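Local coordinates for protein MSM0273 (Mycobacterium smegmatis, PDB 5L37) that forms a pentamer in the shell of the RMM bacterial microcompartment, probably closing the vertices of the polyhedral shell, at residues A4-N9 / L25-E30. Sequence-based numbering, arbitrary orientation.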
loop_
_atom_site.group_PDB
_atom_site.type_symbol
_atom_site.label_atom_id
_atom_site.label_comp_id
_atom_site.label_asym_id
_atom_site.label_seq_id
_atom_site.Cartn_x
_atom_site.Cartn_y
_atom_site.Cartn_z
ATOM N N ALA C 4 -15.166 1.975 9.597
ATOM C CA ALA C 4 -16.041 1.155 8.771
ATOM C C ALA C 4 -17.146 0.588 9.612
ATOM O O ALA C 4 -17.089 0.656 10.856
ATOM C CB ALA C 4 -15.245 0.036 8.139
ATOM N N THR C 5 -18.152 0.045 8.937
ATOM C CA THR C 5 -19.269 -0.609 9.599
ATOM C C THR C 5 -19.283 -2.051 9.158
ATOM O O THR C 5 -19.212 -2.321 7.953
ATOM C CB THR C 5 -20.621 0.074 9.244
ATOM O OG1 THR C 5 -20.544 1.456 9.630
ATOM C CG2 THR C 5 -21.781 -0.595 9.970
ATOM N N VAL C 6 -19.380 -2.966 10.123
ATOM C CA VAL C 6 -19.522 -4.395 9.814
ATOM C C VAL C 6 -20.896 -4.679 9.198
ATOM O O VAL C 6 -21.942 -4.293 9.746
ATOM C CB VAL C 6 -19.361 -5.272 11.052
ATOM C CG1 VAL C 6 -19.475 -6.760 10.660
ATOM C CG2 VAL C 6 -17.987 -5.008 11.751
ATOM N N THR C 7 -20.900 -5.335 8.042
ATOM C CA THR C 7 -22.173 -5.571 7.358
ATOM C C THR C 7 -22.507 -7.048 7.301
ATOM O O THR C 7 -23.676 -7.434 7.101
ATOM C CB THR C 7 -22.152 -5.008 5.934
ATOM O OG1 THR C 7 -21.015 -5.531 5.238
ATOM C CG2 THR C 7 -22.030 -3.474 5.952
ATOM N N GLY C 8 -21.523 -7.904 7.517
ATOM C CA GLY C 8 -21.819 -9.333 7.486
ATOM C C GLY C 8 -20.620 -10.231 7.677
ATOM O O GLY C 8 -19.500 -9.764 7.838
ATOM N N ASN C 9 -20.841 -11.534 7.578
ATOM C CA ASN C 9 -19.754 -12.476 7.778
ATOM C C ASN C 9 -19.487 -13.100 6.425
ATOM O O ASN C 9 -20.373 -13.166 5.559
ATOM C CB ASN C 9 -20.116 -13.541 8.826
ATOM C CG ASN C 9 -18.924 -13.928 9.719
ATOM O OD1 ASN C 9 -17.845 -14.314 9.248
ATOM N ND2 ASN C 9 -19.119 -13.789 11.030
ATOM N N LEU C 25 -14.836 -10.603 8.053
ATOM C CA LEU C 25 -16.069 -9.813 8.085
ATOM C C LEU C 25 -16.122 -8.890 6.891
ATOM O O LEU C 25 -15.112 -8.258 6.517
ATOM C CB LEU C 25 -16.156 -8.983 9.391
ATOM C CG LEU C 25 -16.136 -9.800 10.723
ATOM C CD1 LEU C 25 -16.290 -8.833 11.923
ATOM C CD2 LEU C 25 -17.203 -10.887 10.756
ATOM N N GLU C 26 -17.291 -8.804 6.286
ATOM C CA GLU C 26 -17.492 -7.774 5.280
ATOM C C GLU C 26 -17.746 -6.447 6.019
ATOM O O GLU C 26 -18.485 -6.424 6.998
ATOM C CB GLU C 26 -18.662 -8.108 4.359
ATOM C CG GLU C 26 -18.789 -7.085 3.226
ATOM C CD GLU C 26 -19.939 -7.370 2.302
ATOM O OE1 GLU C 26 -21.099 -7.122 2.704
ATOM O OE2 GLU C 26 -19.677 -7.846 1.175
ATOM N N VAL C 27 -17.096 -5.376 5.566
ATOM C CA VAL C 27 -17.259 -4.053 6.175
ATOM C C VAL C 27 -17.499 -3.049 5.058
ATOM O O VAL C 27 -17.112 -3.281 3.916
ATOM C CB VAL C 27 -16.030 -3.622 7.012
ATOM C CG1 VAL C 27 -15.740 -4.672 8.107
ATOM C CG2 VAL C 27 -14.765 -3.350 6.106
ATOM N N GLU C 28 -18.128 -1.940 5.405
ATOM C CA GLU C 28 -18.362 -0.854 4.481
ATOM C C GLU C 28 -17.680 0.384 5.043
ATOM O O GLU C 28 -17.919 0.775 6.197
ATOM C CB GLU C 28 -19.854 -0.624 4.304
ATOM C CG GLU C 28 -20.173 0.548 3.442
ATOM C CD GLU C 28 -21.635 0.622 3.094
ATOM O OE1 GLU C 28 -22.433 -0.234 3.547
ATOM O OE2 GLU C 28 -21.991 1.575 2.381
ATOM N N VAL C 29 -16.813 0.977 4.246
ATOM C CA VAL C 29 -16.036 2.116 4.705
ATOM C C VAL C 29 -16.933 3.339 4.805
ATOM O O VAL C 29 -17.714 3.629 3.895
ATOM C CB VAL C 29 -14.831 2.391 3.755
ATOM C CG1 VAL C 29 -14.041 3.596 4.241
ATOM C CG2 VAL C 29 -13.923 1.196 3.712
ATOM N N GLU C 30 -16.828 4.054 5.925
ATOM C CA GLU C 30 -17.691 5.196 6.200
ATOM C C GLU C 30 -17.392 6.275 5.152
ATOM O O GLU C 30 -16.243 6.501 4.795
ATOM C CB GLU C 30 -17.387 5.761 7.601
ATOM C CG GLU C 30 -17.738 4.913 8.825
ATOM C CD GLU C 30 -19.201 4.654 9.063
ATOM O OE1 GLU C 30 -20.059 5.121 8.276
ATOM O OE2 GLU C 30 -19.481 3.975 10.076
HETATM O O HOH W 1 -17.430 3.425 11.733
#
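The carbonyl oxygen of E26 is gripped by two consecutive amides, T7 N at 2.8 Å in a nearly straight bond (174° at the hydrogen) and G8 N in a weak one at 3.4 Å. E26 N returns a bond to G8 O, and beyond V6 and V27 the regular antiparallel pairing resumes with two 2.8 Å bonds, T5 N to E28 O and E28 N to T5 O. T7 OG1 sits between its own backbone N and carbonyl carbon (chi1 53°) and donates to E26 OE1 at 3.0 Å, on the lone pair turned away from OE2. R35 on the adjoining strand 35-40 forms salt bridges with this same OE1 and with E28 OE1, and T7 CG2 rests against E28 CB. On the other face V6 CG1 meets L25 CD1 at 4.0 Å and A4 CB meets V27 CB, apolar contacts that extend to V50 and I52 of strand 49-54. Past the strand end, the E30 chain, bent at chi2 (-66°), turns its carboxylate back toward strand 2-9, where a water donates to both E30 OE2 and A4 O; H49 hydrogen-bonds T5 OG1. T7 and G8 opposite E26 form a classic beta bulge in the antiparallel, OB-like sheet of the EutN/CcmL family.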